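Local atomic coordinates of beta-lactamase OXA-2 (Salmonella typhimurium, PDB entry 1K38), a protein that hydrolyses beta-lactam antibiotics such as oxacillin, as a class D serine beta-lactamase that confers resistance on its bacterial host. Residues Leu59-Ala64 against Glu105-Glu110; Gly78-Arg81 against His86-Asp89; Tyr158-Pro163 against Leu171-Met176; Met176-Gly181 against Leu186-Gly191. One frame throughout, in Å; residues are numbered along the deposited sequence.

Contacts 1 and 3 share the helical part of the fold and touch where Leu59 CD2 meets Val172 CG2 at 3.5 Å. Contact 3 passes directly into contact 4, because Met176 belongs to both. Arg187 NH2 reaches Lys173 O at 3.0 Å, a probable hydrogen bond, and both contacts also meet the second subunit. Contact 2 is a surface loop, about 20 Å from contact 1 between centres. Contact 4 carries Lys189, Thr190 and Gly191, the probable substrate-binding residues. The side chain of Phe107 in contact 1 lies about 11 Å from that of Lys189. From the side chain of Ser51, the predicted acyl-ester residue, that of Phe107 is about 12 Å away and that of Met176 about 11 Å.

Contact 1: Leu59-Ala64 against Glu105-Glu110; sequences LFALDA and ELFAKE
Phe107 CG stands anti to its own carbonyl carbon (chi1 -61°), and this turns one face of the ring to Ala61 of the facing helix. The contact is helix-to-helix packing in the penicillin-binding protein transpeptidase and serine beta-lactamase fold, between helix 56-64 and helix 101-111. It is small, with 118 Å² buried. The CA atoms of Ala61 and Phe107 are 5.9 Å apart, and the small alanine methyl permits this approach. Ala61 CB sits over the ring in a CH-pi contact, 3.9 Å from the centroid and 26° off the ring normal. It is displaced toward the rim, near CD2. The ring also meets Tyr104 and Phe74 edge-to-face, so the methyl joins an aromatic cluster. One turn further along both helices the gap widens, with the CA atoms of Ala64 and Glu110 8.4 Å apart. The extended Glu110 side chain reaches toward Ala64, OE1 staying 4.5 Å from Ala64 O, and no hydrogen bond links the two segments. Ala64 also packs on Ile111 of helix 101-111 and on Lys115 and Tyr119 of helix 113-122. The nearest heavy-atom approach between the two segments is from Ala61 CB to Phe107 CD2, 3.5 Å.

Contact 2: Gly78-Arg81 against His86-Asp89; sequences GVNR and HNQD
A surface loop between helix 56-64 and helix 92-97 folds back on itself here, and an inverse gamma turn centred on Asn87 presents one side-chain amide to residues 79-81. Neither segment is helix or strand. Both hydrogen bonds across the segments use the Asn87 amide, with each end meeting a different partner. Its OD1 accepts the backbone N-H of Arg81 at 3.0 Å from Arg81 N. That bond is fairly straight, 158° at the hydrogen, and the donor lies in the carbonyl plane on a lone pair. At the other end, Asn87 ND2 is 2.7 Å from Asn80 OD1. This bond is weak because it is bent to 126°, and the two amide planes stand 79° apart. Asn80 OD1 has a stronger partner in the backbone N of Gly82. The Asn80 side chain starts away from the other segment, but CG lies anti to the backbone N and its end returns toward Asn87. Val79 O is also near Asn87 OD1, but both are acceptors; Val79 O is hydrogen-bonded to Trp76 NE1. The Arg81 side chain reaches the same amide oxygen indirectly through a water. The arginine chain is extended from CG to NE, its guanidinium forms a salt bridge with Asp77, and it makes a cation-pi contact with Trp102. Several acceptors compete for the protons of the water. It accepts from Arg81 NH1 at 2.9 Å and lies 2.8 Å from Asn87 OD1, to which it can donate.

Contact 3: Tyr158-Pro163 against Leu171-Met176; sequences YRNELP and LVKDLM
Hydrogen bonds from one lysine carry this contact: Lys173, on helix 166-175, reaches across to Tyr158 and Asn160, where a Schellman motif closes helix 147-158. Asn160 is the first residue to leave that helix, with positive phi. Lys173 NZ donates to Tyr158 O at 3.1 Å and to Asn160 OD1 at 2.7 Å. In both bonds the donor stands above the carbonyl plane, by 51° at Tyr158 and 46° at Asn160. Leu157 O is a third acceptor. The amine thus gathers two main-chain carbonyls from the end of the helix and the side-chain oxygen of the residue that ends it. This ties the end of one helix to the flank of the next.

Water adds to the grip. One molecule donates to Tyr158 O at 2.8 Å and accepts from Lys173 NZ at 3.0 Å, so it bridges two groups that are also bonded directly. Four acceptors then surround NZ, more than its three protons can serve at once, so at least one proton is shared or alternates.

Packing is slight, and 122 Å² is buried in all. The lysine chain bends at chi3 (-74°) and crosses the Asn160 side chain at about a right angle. Trp202 lies against Lys173. The second subunit also borders the site: Asn160 ND2 donates to Glu70 of that subunit, and Phe71 of the same subunit meets the Tyr158 ring edge-to-face. Along the lysine chain, CD lies 4.0 Å from Tyr158 CA, and CE lies 3.6 Å from Asn160 OD1.

Contact 4: Met176-Gly181 against Leu186-Gly191; sequences MIVEAG and LRAKTG. With FMT (formic acid), chain C.
Strands 177-181 and 184-192 form an antiparallel hairpin, with a classic beta bulge where Val178 and Glu179 both face Leu186. Strand 177-181 is an edge strand within this chain, and Ala180 hydrogen-bonds through its backbone to the second subunit. Leu186 O accepts from Val178 N at 2.9 Å, almost straight at 176°, and weakly from Glu179 N at 3.5 Å. Leu186 N returns a bond to Glu179 O at 2.8 Å, and Ala188 N bonds Met176 O before the bulge. The register shifts by one residue between the Ile177-Arg187 and Glu179-Leu186 pairs.

On one face, Ile177 and Arg187 lie side by side. Ile177 CG1 meets Arg187 NH2 obliquely at 3.6 Å. The guanidinium forms salt bridges with Glu204 and with Asp174 of the second subunit. On the other face, Leu186 CD2 packs near Glu179 CB and Val178 CB, while the Glu179 carboxylate pairs with Arg233.

Lys189, Thr190 and Gly191 are the probable substrate-binding residues, the Lys-Thr-Gly motif of serine beta-lactamases. Lys189 bends at chi2 (75°) and chi4, and its NZ bonds Thr190 O and Ser99 OG. A formic acid molecule, probably from the crystallisation liquor, bonds Ser99 OG and Arg228 NH1 and accepts through O2 from Thr190 OG1 at 2.7 Å.

Contact 1: Leu59-Ala64 against Glu105-Glu110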
loop_
_atom_site.group_PDB
_atom_site.type_symbol
_atom_site.label_atom_id
_atom_site.label_comp_id
_atom_site.label_asym_id
_atom_site.label_seq_id
_atom_site.Cartn_x
_atom_site.Cartn_y
_atom_site.Cartn_z
ATOM N N LEU A 59 1.480 -15.481 -4.178
ATOM C CA LEU A 59 2.920 -15.589 -4.394
ATOM C C LEU A 59 3.179 -16.795 -5.302
ATOM O O LEU A 59 3.966 -16.708 -6.245
ATOM C CB LEU A 59 3.661 -15.768 -3.065
ATOM C CG LEU A 59 3.618 -14.598 -2.076
ATOM C CD1 LEU A 59 4.228 -15.027 -0.750
ATOM C CD2 LEU A 59 4.374 -13.408 -2.657
ATOM N N PHE A 60 2.515 -17.915 -5.018
ATOM C CA PHE A 60 2.674 -19.122 -5.836
ATOM C C PHE A 60 2.338 -18.815 -7.292
ATOM O O PHE A 60 3.088 -19.167 -8.204
ATOM C CB PHE A 60 1.721 -20.241 -5.387
ATOM C CG PHE A 60 1.999 -20.804 -4.016
ATOM C CD1 PHE A 60 2.920 -20.219 -3.151
ATOM C CD2 PHE A 60 1.294 -21.925 -3.580
ATOM C CE1 PHE A 60 3.133 -20.744 -1.872
ATOM C CE2 PHE A 60 1.501 -22.455 -2.308
ATOM C CZ PHE A 60 2.419 -21.865 -1.453
ATOM N N ALA A 61 1.187 -18.177 -7.495
ATOM C CA ALA A 61 0.697 -17.832 -8.827
ATOM C C ALA A 61 1.618 -16.885 -9.589
ATOM O O ALA A 61 1.841 -17.062 -10.785
ATOM C CB ALA A 61 -0.705 -17.232 -8.723
ATOM N N LEU A 62 2.145 -15.874 -8.906
ATOM C CA LEU A 62 3.044 -14.927 -9.555
ATOM C C LEU A 62 4.352 -15.630 -9.914
ATOM O O LEU A 62 4.904 -15.429 -11.001
ATOM C CB LEU A 62 3.331 -13.744 -8.625
ATOM C CG LEU A 62 2.191 -12.739 -8.428
ATOM C CD1 LEU A 62 2.442 -11.935 -7.159
ATOM C CD2 LEU A 62 2.085 -11.825 -9.642
ATOM N N ASP A 63 4.840 -16.458 -8.996
ATOM C CA ASP A 63 6.086 -17.181 -9.210
ATOM C C ASP A 63 5.971 -18.183 -10.353
ATOM O O ASP A 63 6.907 -18.351 -11.130
ATOM C CB ASP A 63 6.504 -17.907 -7.927
ATOM C CG ASP A 63 7.895 -18.499 -8.023
ATOM O OD1 ASP A 63 8.025 -19.660 -8.469
ATOM O OD2 ASP A 63 8.863 -17.796 -7.665
ATOM N N ALA A 64 4.814 -18.830 -10.461
ATOM C CA ALA A 64 4.581 -19.827 -11.506
ATOM C C ALA A 64 4.162 -19.205 -12.834
ATOM O O ALA A 64 4.083 -19.895 -13.854
ATOM C CB ALA A 64 3.521 -20.819 -11.047
ATOM N N GLU A 105 -8.806 -20.741 -8.222
ATOM C CA GLU A 105 -8.991 -22.126 -8.638
ATOM C C GLU A 105 -8.263 -22.248 -9.974
ATOM O O GLU A 105 -7.657 -23.275 -10.278
ATOM C CB GLU A 105 -10.476 -22.447 -8.814
ATOM C CG GLU A 105 -11.227 -22.617 -7.500
ATOM C CD GLU A 105 -12.708 -22.871 -7.707
ATOM O OE1 GLU A 105 -13.050 -23.772 -8.503
ATOM O OE2 GLU A 105 -13.528 -22.174 -7.072
ATOM N N LEU A 106 -8.318 -21.178 -10.762
ATOM C CA LEU A 106 -7.642 -21.148 -12.052
ATOM C C LEU A 106 -6.139 -21.267 -11.828
ATOM O O LEU A 106 -5.457 -22.023 -12.522
ATOM C CB LEU A 106 -7.957 -19.841 -12.790
ATOM C CG LEU A 106 -9.247 -19.779 -13.617
ATOM C CD1 LEU A 106 -9.066 -20.586 -14.892
ATOM C CD2 LEU A 106 -10.426 -20.303 -12.814
ATOM N N PHE A 107 -5.624 -20.523 -10.851
ATOM C CA PHE A 107 -4.198 -20.566 -10.546
ATOM C C PHE A 107 -3.803 -21.965 -10.087
ATOM O O PHE A 107 -2.784 -22.503 -10.513
ATOM C CB PHE A 107 -3.829 -19.581 -9.430
ATOM C CG PHE A 107 -4.107 -18.137 -9.752
ATOM C CD1 PHE A 107 -4.211 -17.696 -11.067
ATOM C CD2 PHE A 107 -4.220 -17.207 -8.723
ATOM C CE1 PHE A 107 -4.422 -16.347 -11.353
ATOM C CE2 PHE A 107 -4.430 -15.857 -8.996
ATOM C CZ PHE A 107 -4.532 -15.425 -10.313
ATOM N N ALA A 108 -4.612 -22.538 -9.201
ATOM C CA ALA A 108 -4.341 -23.868 -8.670
ATOM C C ALA A 108 -4.232 -24.909 -9.781
ATOM O O ALA A 108 -3.348 -25.764 -9.755
ATOM C CB ALA A 108 -5.432 -24.264 -7.678
ATOM N N LYS A 109 -5.132 -24.825 -10.754
ATOM C CA LYS A 109 -5.132 -25.761 -11.872
ATOM C C LYS A 109 -3.842 -25.634 -12.676
ATOM O O LYS A 109 -3.224 -26.637 -13.036
ATOM C CB LYS A 109 -6.340 -25.502 -12.774
ATOM C CG LYS A 109 -6.469 -26.469 -13.939
ATOM C CD LYS A 109 -7.690 -26.146 -14.784
ATOM C CE LYS A 109 -7.811 -27.101 -15.965
ATOM N NZ LYS A 109 -7.948 -28.518 -15.521
ATOM N N GLU A 110 -3.426 -24.400 -12.944
ATOM C CA GLU A 110 -2.204 -24.168 -13.707
ATOM C C GLU A 110 -0.946 -24.544 -12.929
ATOM O O GLU A 110 0.017 -25.056 -13.499
ATOM C CB GLU A 110 -2.122 -22.704 -14.152
ATOM C CG GLU A 110 -0.796 -22.332 -14.794
ATOM C CD GLU A 110 -0.866 -21.030 -15.569
ATOM O OE1 GLU A 110 0.200 -20.529 -15.985
ATOM O OE2 GLU A 110 -1.986 -20.515 -15.772
#

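Contact 2: Gly78-Arg81 against His86-Asp89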
loop_
_atom_site.group_PDB
_atom_site.type_symbol
_atom_site.label_atom_id
_atom_site.label_comp_id
_atom_site.label_asym_id
_atom_site.label_seq_id
_atom_site.Cartn_x
_atom_site.Cartn_y
_atom_site.Cartn_z
ATOM N N GLY A 78 -19.952 -15.844 -16.102
ATOM C CA GLY A 78 -21.356 -15.478 -16.160
ATOM C C GLY A 78 -22.223 -16.229 -15.167
ATOM O O GLY A 78 -23.426 -15.983 -15.076
ATOM N N VAL A 79 -21.615 -17.148 -14.420
ATOM C CA VAL A 79 -22.338 -17.935 -13.427
ATOM C C VAL A 79 -22.587 -17.109 -12.167
ATOM O O VAL A 79 -21.666 -16.520 -11.609
ATOM C CB VAL A 79 -21.546 -19.211 -13.046
ATOM C CG1 VAL A 79 -22.235 -19.938 -11.896
ATOM C CG2 VAL A 79 -21.432 -20.127 -14.253
ATOM N N ASN A 80 -23.838 -17.071 -11.722
ATOM C CA ASN A 80 -24.188 -16.313 -10.527
ATOM C C ASN A 80 -23.836 -17.113 -9.279
ATOM O O ASN A 80 -24.574 -18.014 -8.877
ATOM C CB ASN A 80 -25.680 -15.975 -10.523
ATOM C CG ASN A 80 -26.063 -15.036 -9.395
ATOM O OD1 ASN A 80 -25.208 -14.572 -8.641
ATOM N ND2 ASN A 80 -27.353 -14.755 -9.272
ATOM N N ARG A 81 -22.698 -16.789 -8.676
ATOM C CA ARG A 81 -22.257 -17.485 -7.477
ATOM C C ARG A 81 -22.828 -16.844 -6.219
ATOM O O ARG A 81 -22.468 -17.213 -5.103
ATOM C CB ARG A 81 -20.728 -17.503 -7.418
ATOM C CG ARG A 81 -20.100 -18.308 -8.542
ATOM C CD ARG A 81 -18.585 -18.337 -8.451
ATOM N NE ARG A 81 -18.025 -19.282 -9.416
ATOM C CZ ARG A 81 -18.063 -19.120 -10.735
ATOM N NH1 ARG A 81 -18.632 -18.043 -11.262
ATOM N NH2 ARG A 81 -17.544 -20.043 -11.531
ATOM N N HIS A 86 -18.010 -11.277 -6.790
ATOM C CA HIS A 86 -17.534 -12.401 -7.595
ATOM C C HIS A 86 -18.118 -12.432 -9.004
ATOM O O HIS A 86 -17.463 -12.891 -9.940
ATOM C CB HIS A 86 -17.868 -13.738 -6.922
ATOM C CG HIS A 86 -17.164 -13.964 -5.622
ATOM N ND1 HIS A 86 -17.203 -15.174 -4.965
ATOM C CD2 HIS A 86 -16.418 -13.139 -4.850
ATOM C CE1 HIS A 86 -16.511 -15.085 -3.842
ATOM N NE2 HIS A 86 -16.026 -13.859 -3.749
ATOM N N ASN A 87 -19.353 -11.960 -9.149
ATOM C CA ASN A 87 -20.015 -11.974 -10.452
ATOM C C ASN A 87 -19.552 -10.859 -11.382
ATOM O O ASN A 87 -20.327 -9.969 -11.735
ATOM C CB ASN A 87 -21.536 -11.893 -10.280
ATOM C CG ASN A 87 -22.092 -13.041 -9.458
ATOM O OD1 ASN A 87 -21.568 -14.156 -9.488
ATOM N ND2 ASN A 87 -23.170 -12.776 -8.729
ATOM N N GLN A 88 -18.287 -10.925 -11.789
ATOM C CA GLN A 88 -17.711 -9.925 -12.681
ATOM C C GLN A 88 -16.253 -10.259 -12.971
ATOM O O GLN A 88 -15.645 -11.073 -12.271
ATOM C CB GLN A 88 -17.792 -8.536 -12.043
ATOM C CG GLN A 88 -17.046 -8.418 -10.723
ATOM C CD GLN A 88 -17.116 -7.023 -10.134
ATOM O OE1 GLN A 88 -16.654 -6.057 -10.738
ATOM N NE2 GLN A 88 -17.698 -6.911 -8.945
ATOM N N ASP A 89 -15.695 -9.635 -14.007
ATOM C CA ASP A 89 -14.298 -9.866 -14.355
ATOM C C ASP A 89 -13.479 -9.428 -13.150
ATOM O O ASP A 89 -13.922 -8.593 -12.364
ATOM C CB ASP A 89 -13.903 -9.060 -15.592
ATOM C CG ASP A 89 -14.674 -9.481 -16.829
ATOM O OD1 ASP A 89 -14.938 -10.693 -16.978
ATOM O OD2 ASP A 89 -15.004 -8.605 -17.657
HETATM O O HOH W 1 -19.158 -15.512 -9.926
#

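Contact 3: Tyr158-Pro163 against Leu171-Met176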
loop_
_atom_site.group_PDB
_atom_site.type_symbol
_atom_site.label_atom_id
_atom_site.label_comp_id
_atom_site.label_asym_id
_atom_site.label_seq_id
_atom_site.Cartn_x
_atom_site.Cartn_y
_atom_site.Cartn_z
ATOM N N TYR A 158 6.369 -9.719 5.794
ATOM C CA TYR A 158 6.647 -8.341 6.169
ATOM C C TYR A 158 8.123 -8.005 5.956
ATOM O O TYR A 158 8.458 -6.943 5.423
ATOM C CB TYR A 158 6.272 -8.136 7.642
ATOM C CG TYR A 158 6.660 -6.791 8.217
ATOM C CD1 TYR A 158 6.029 -5.619 7.799
ATOM C CD2 TYR A 158 7.646 -6.696 9.198
ATOM C CE1 TYR A 158 6.367 -4.385 8.348
ATOM C CE2 TYR A 158 7.992 -5.464 9.754
ATOM C CZ TYR A 158 7.346 -4.315 9.327
ATOM O OH TYR A 158 7.670 -3.104 9.893
ATOM N N ARG A 159 8.993 -8.927 6.353
ATOM C CA ARG A 159 10.436 -8.738 6.251
ATOM C C ARG A 159 11.018 -9.085 4.883
ATOM O O ARG A 159 12.231 -8.982 4.687
ATOM C CB ARG A 159 11.139 -9.579 7.322
ATOM C CG ARG A 159 10.778 -9.213 8.753
ATOM C CD ARG A 159 11.444 -7.910 9.169
ATOM N NE ARG A 159 11.035 -7.493 10.506
ATOM C CZ ARG A 159 11.508 -6.419 11.129
ATOM N NH1 ARG A 159 12.416 -5.653 10.539
ATOM N NH2 ARG A 159 11.062 -6.102 12.338
ATOM N N ASN A 160 10.162 -9.489 3.945
ATOM C CA ASN A 160 10.604 -9.864 2.599
ATOM C C ASN A 160 11.505 -11.093 2.669
ATOM O O ASN A 160 12.368 -11.290 1.811
ATOM C CB ASN A 160 11.366 -8.706 1.944
ATOM C CG ASN A 160 10.537 -7.438 1.856
ATOM O OD1 ASN A 160 9.442 -7.436 1.289
ATOM N ND2 ASN A 160 11.057 -6.346 2.420
ATOM N N GLU A 161 11.278 -11.931 3.678
ATOM C CA GLU A 161 12.084 -13.133 3.901
ATOM C C GLU A 161 11.585 -14.415 3.245
ATOM O O GLU A 161 12.224 -15.460 3.375
ATOM C CB GLU A 161 12.227 -13.393 5.400
ATOM C CG GLU A 161 12.795 -12.239 6.186
ATOM C CD GLU A 161 12.841 -12.533 7.671
ATOM O OE1 GLU A 161 11.921 -13.216 8.171
ATOM O OE2 GLU A 161 13.789 -12.077 8.338
ATOM N N LEU A 162 10.449 -14.358 2.560
ATOM C CA LEU A 162 9.941 -15.561 1.913
ATOM C C LEU A 162 10.762 -15.840 0.655
ATOM O O LEU A 162 11.323 -14.922 0.050
ATOM C CB LEU A 162 8.461 -15.398 1.565
ATOM C CG LEU A 162 7.514 -15.269 2.765
ATOM C CD1 LEU A 162 6.112 -14.967 2.262
ATOM C CD2 LEU A 162 7.520 -16.552 3.600
ATOM N N PRO A 163 10.851 -17.116 0.250
ATOM C CA PRO A 163 11.610 -17.521 -0.938
ATOM C C PRO A 163 10.899 -17.231 -2.257
ATOM O O PRO A 163 10.682 -18.129 -3.076
ATOM C CB PRO A 163 11.820 -19.011 -0.710
ATOM C CG PRO A 163 10.531 -19.409 -0.067
ATOM C CD PRO A 163 10.299 -18.295 0.944
ATOM N N LEU A 171 4.071 -6.813 -3.980
ATOM C CA LEU A 171 2.766 -6.739 -4.618
ATOM C C LEU A 171 1.700 -7.344 -3.708
ATOM O O LEU A 171 0.619 -6.773 -3.548
ATOM C CB LEU A 171 2.771 -7.467 -5.966
ATOM C CG LEU A 171 1.414 -7.556 -6.679
ATOM C CD1 LEU A 171 0.782 -6.169 -6.774
ATOM C CD2 LEU A 171 1.602 -8.165 -8.074
ATOM N N VAL A 172 1.990 -8.495 -3.107
ATOM C CA VAL A 172 1.008 -9.115 -2.228
ATOM C C VAL A 172 0.717 -8.225 -1.017
ATOM O O VAL A 172 -0.436 -8.082 -0.623
ATOM C CB VAL A 172 1.471 -10.518 -1.766
ATOM C CG1 VAL A 172 0.531 -11.055 -0.687
ATOM C CG2 VAL A 172 1.475 -11.469 -2.951
ATOM N N LYS A 173 1.747 -7.619 -0.430
ATOM C CA LYS A 173 1.513 -6.748 0.723
ATOM C C LYS A 173 0.681 -5.535 0.324
ATOM O O LYS A 173 -0.078 -4.996 1.132
ATOM C CB LYS A 173 2.842 -6.323 1.364
ATOM C CG LYS A 173 3.468 -7.446 2.181
ATOM C CD LYS A 173 4.758 -7.028 2.881
ATOM C CE LYS A 173 5.919 -6.913 1.906
ATOM N NZ LYS A 173 7.207 -6.617 2.601
ATOM N N ASP A 174 0.807 -5.106 -0.925
ATOM C CA ASP A 174 0.022 -3.978 -1.388
ATOM C C ASP A 174 -1.433 -4.417 -1.589
ATOM O O ASP A 174 -2.362 -3.699 -1.225
ATOM C CB ASP A 174 0.590 -3.415 -2.687
ATOM C CG ASP A 174 0.163 -1.986 -2.911
ATOM O OD1 ASP A 174 0.943 -1.050 -2.587
ATOM O OD2 ASP A 174 -0.972 -1.807 -3.378
ATOM N N LEU A 175 -1.629 -5.606 -2.149
ATOM C CA LEU A 175 -2.976 -6.130 -2.375
ATOM C C LEU A 175 -3.742 -6.294 -1.056
ATOM O O LEU A 175 -4.971 -6.192 -1.023
ATOM C CB LEU A 175 -2.897 -7.475 -3.116
ATOM C CG LEU A 175 -2.330 -7.410 -4.540
ATOM C CD1 LEU A 175 -2.109 -8.820 -5.076
ATOM C CD2 LEU A 175 -3.289 -6.637 -5.440
ATOM N N MET A 176 -3.003 -6.524 0.026
ATOM C CA MET A 176 -3.581 -6.708 1.359
ATOM C C MET A 176 -4.060 -5.422 2.036
ATOM O O MET A 176 -4.712 -5.479 3.080
ATOM C CB MET A 176 -2.558 -7.382 2.282
ATOM C CG MET A 176 -2.275 -8.846 1.970
ATOM S SD MET A 176 -0.878 -9.463 2.929
ATOM C CE MET A 176 -1.510 -9.294 4.611
HETATM O O HOH W 2 7.684 -4.447 4.552
#

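Contact 4: Met176-Gly181 against Leu186-Gly191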
loop_
_atom_site.group_PDB
_atom_site.type_symbol
_atom_site.label_atom_id
_atom_site.label_comp_id
_atom_site.label_asym_id
_atom_site.label_seq_id
_atom_site.Cartn_x
_atom_site.Cartn_y
_atom_site.Cartn_z
ATOM N N MET A 176 -3.003 -6.524 0.026
ATOM C CA MET A 176 -3.581 -6.708 1.359
ATOM C C MET A 176 -4.060 -5.422 2.036
ATOM O O MET A 176 -4.712 -5.479 3.080
ATOM C CB MET A 176 -2.558 -7.382 2.282
ATOM C CG MET A 176 -2.275 -8.846 1.970
ATOM S SD MET A 176 -0.878 -9.463 2.929
ATOM C CE MET A 176 -1.510 -9.294 4.611
ATOM N N ILE A 177 -3.752 -4.263 1.463
ATOM C CA ILE A 177 -4.165 -3.013 2.099
ATOM C C ILE A 177 -5.676 -2.909 2.242
ATOM O O ILE A 177 -6.417 -3.018 1.264
ATOM C CB ILE A 177 -3.642 -1.791 1.325
ATOM C CG1 ILE A 177 -2.109 -1.782 1.357
ATOM C CG2 ILE A 177 -4.185 -0.508 1.945
ATOM C CD1 ILE A 177 -1.487 -0.832 0.348
ATOM N N VAL A 178 -6.115 -2.683 3.476
ATOM C CA VAL A 178 -7.534 -2.559 3.792
ATOM C C VAL A 178 -7.891 -1.150 4.252
ATOM O O VAL A 178 -9.007 -0.678 4.026
ATOM C CB VAL A 178 -7.938 -3.562 4.905
ATOM C CG1 VAL A 178 -9.378 -3.317 5.346
ATOM C CG2 VAL A 178 -7.784 -4.986 4.392
ATOM N N GLU A 179 -6.940 -0.477 4.886
ATOM C CA GLU A 179 -7.175 0.866 5.397
ATOM C C GLU A 179 -5.836 1.510 5.723
ATOM O O GLU A 179 -4.851 0.815 5.966
ATOM C CB GLU A 179 -8.023 0.779 6.674
ATOM C CG GLU A 179 -8.832 2.016 7.004
ATOM C CD GLU A 179 -9.695 1.816 8.237
ATOM O OE1 GLU A 179 -10.264 0.713 8.388
ATOM O OE2 GLU A 179 -9.812 2.758 9.047
ATOM N N ALA A 180 -5.794 2.836 5.728
ATOM C CA ALA A 180 -4.561 3.534 6.058
ATOM C C ALA A 180 -4.807 4.988 6.420
ATOM O O ALA A 180 -5.790 5.592 5.987
ATOM C CB ALA A 180 -3.577 3.455 4.895
ATOM N N GLY A 181 -3.900 5.518 7.236
ATOM C CA GLY A 181 -3.944 6.906 7.653
ATOM C C GLY A 181 -2.579 7.475 7.312
ATOM O O GLY A 181 -1.761 6.784 6.713
ATOM N N LEU A 186 -3.019 -0.631 7.472
ATOM C CA LEU A 186 -3.590 -1.908 7.881
ATOM C C LEU A 186 -3.614 -2.840 6.680
ATOM O O LEU A 186 -4.238 -2.527 5.663
ATOM C CB LEU A 186 -5.020 -1.710 8.407
ATOM C CG LEU A 186 -5.839 -2.974 8.711
ATOM C CD1 LEU A 186 -5.204 -3.764 9.854
ATOM C CD2 LEU A 186 -7.265 -2.572 9.084
ATOM N N ARG A 187 -2.917 -3.970 6.802
ATOM C CA ARG A 187 -2.854 -4.972 5.739
ATOM C C ARG A 187 -3.438 -6.245 6.327
ATOM O O ARG A 187 -2.967 -6.730 7.357
ATOM C CB ARG A 187 -1.403 -5.218 5.304
ATOM C CG ARG A 187 -0.625 -3.954 4.936
ATOM C CD ARG A 187 0.763 -4.321 4.415
ATOM N NE ARG A 187 1.683 -3.183 4.431
ATOM C CZ ARG A 187 1.896 -2.353 3.416
ATOM N NH1 ARG A 187 2.757 -1.351 3.563
ATOM N NH2 ARG A 187 1.265 -2.522 2.256
ATOM N N ALA A 188 -4.464 -6.794 5.686
ATOM C CA ALA A 188 -5.081 -7.996 6.226
ATOM C C ALA A 188 -5.839 -8.815 5.197
ATOM O O ALA A 188 -6.018 -8.398 4.054
ATOM C CB ALA A 188 -6.012 -7.608 7.363
ATOM N N LYS A 189 -6.283 -9.993 5.623
ATOM C CA LYS A 189 -7.044 -10.889 4.761
ATOM C C LYS A 189 -8.023 -11.704 5.594
ATOM O O LYS A 189 -7.651 -12.289 6.613
ATOM C CB LYS A 189 -6.109 -11.844 4.016
ATOM C CG LYS A 189 -6.825 -12.749 3.015
ATOM C CD LYS A 189 -7.212 -11.972 1.763
ATOM C CE LYS A 189 -8.323 -12.674 0.995
ATOM N NZ LYS A 189 -9.622 -12.577 1.724
ATOM N N THR A 190 -9.276 -11.736 5.156
ATOM C CA THR A 190 -10.295 -12.510 5.844
ATOM C C THR A 190 -10.374 -13.909 5.252
ATOM O O THR A 190 -9.868 -14.173 4.156
ATOM C CB THR A 190 -11.683 -11.883 5.685
ATOM O OG1 THR A 190 -11.953 -11.702 4.290
ATOM C CG2 THR A 190 -11.762 -10.553 6.396
ATOM N N GLY A 191 -11.015 -14.802 5.994
ATOM C CA GLY A 191 -11.205 -16.163 5.537
ATOM C C GLY A 191 -12.447 -16.748 6.179
ATOM O O GLY A 191 -12.783 -16.396 7.312
HETATM C C FMT C . -13.969 -14.719 3.573
HETATM O O1 FMT C . -14.923 -14.086 4.560
HETATM O O2 FMT C . -13.128 -13.658 2.834
#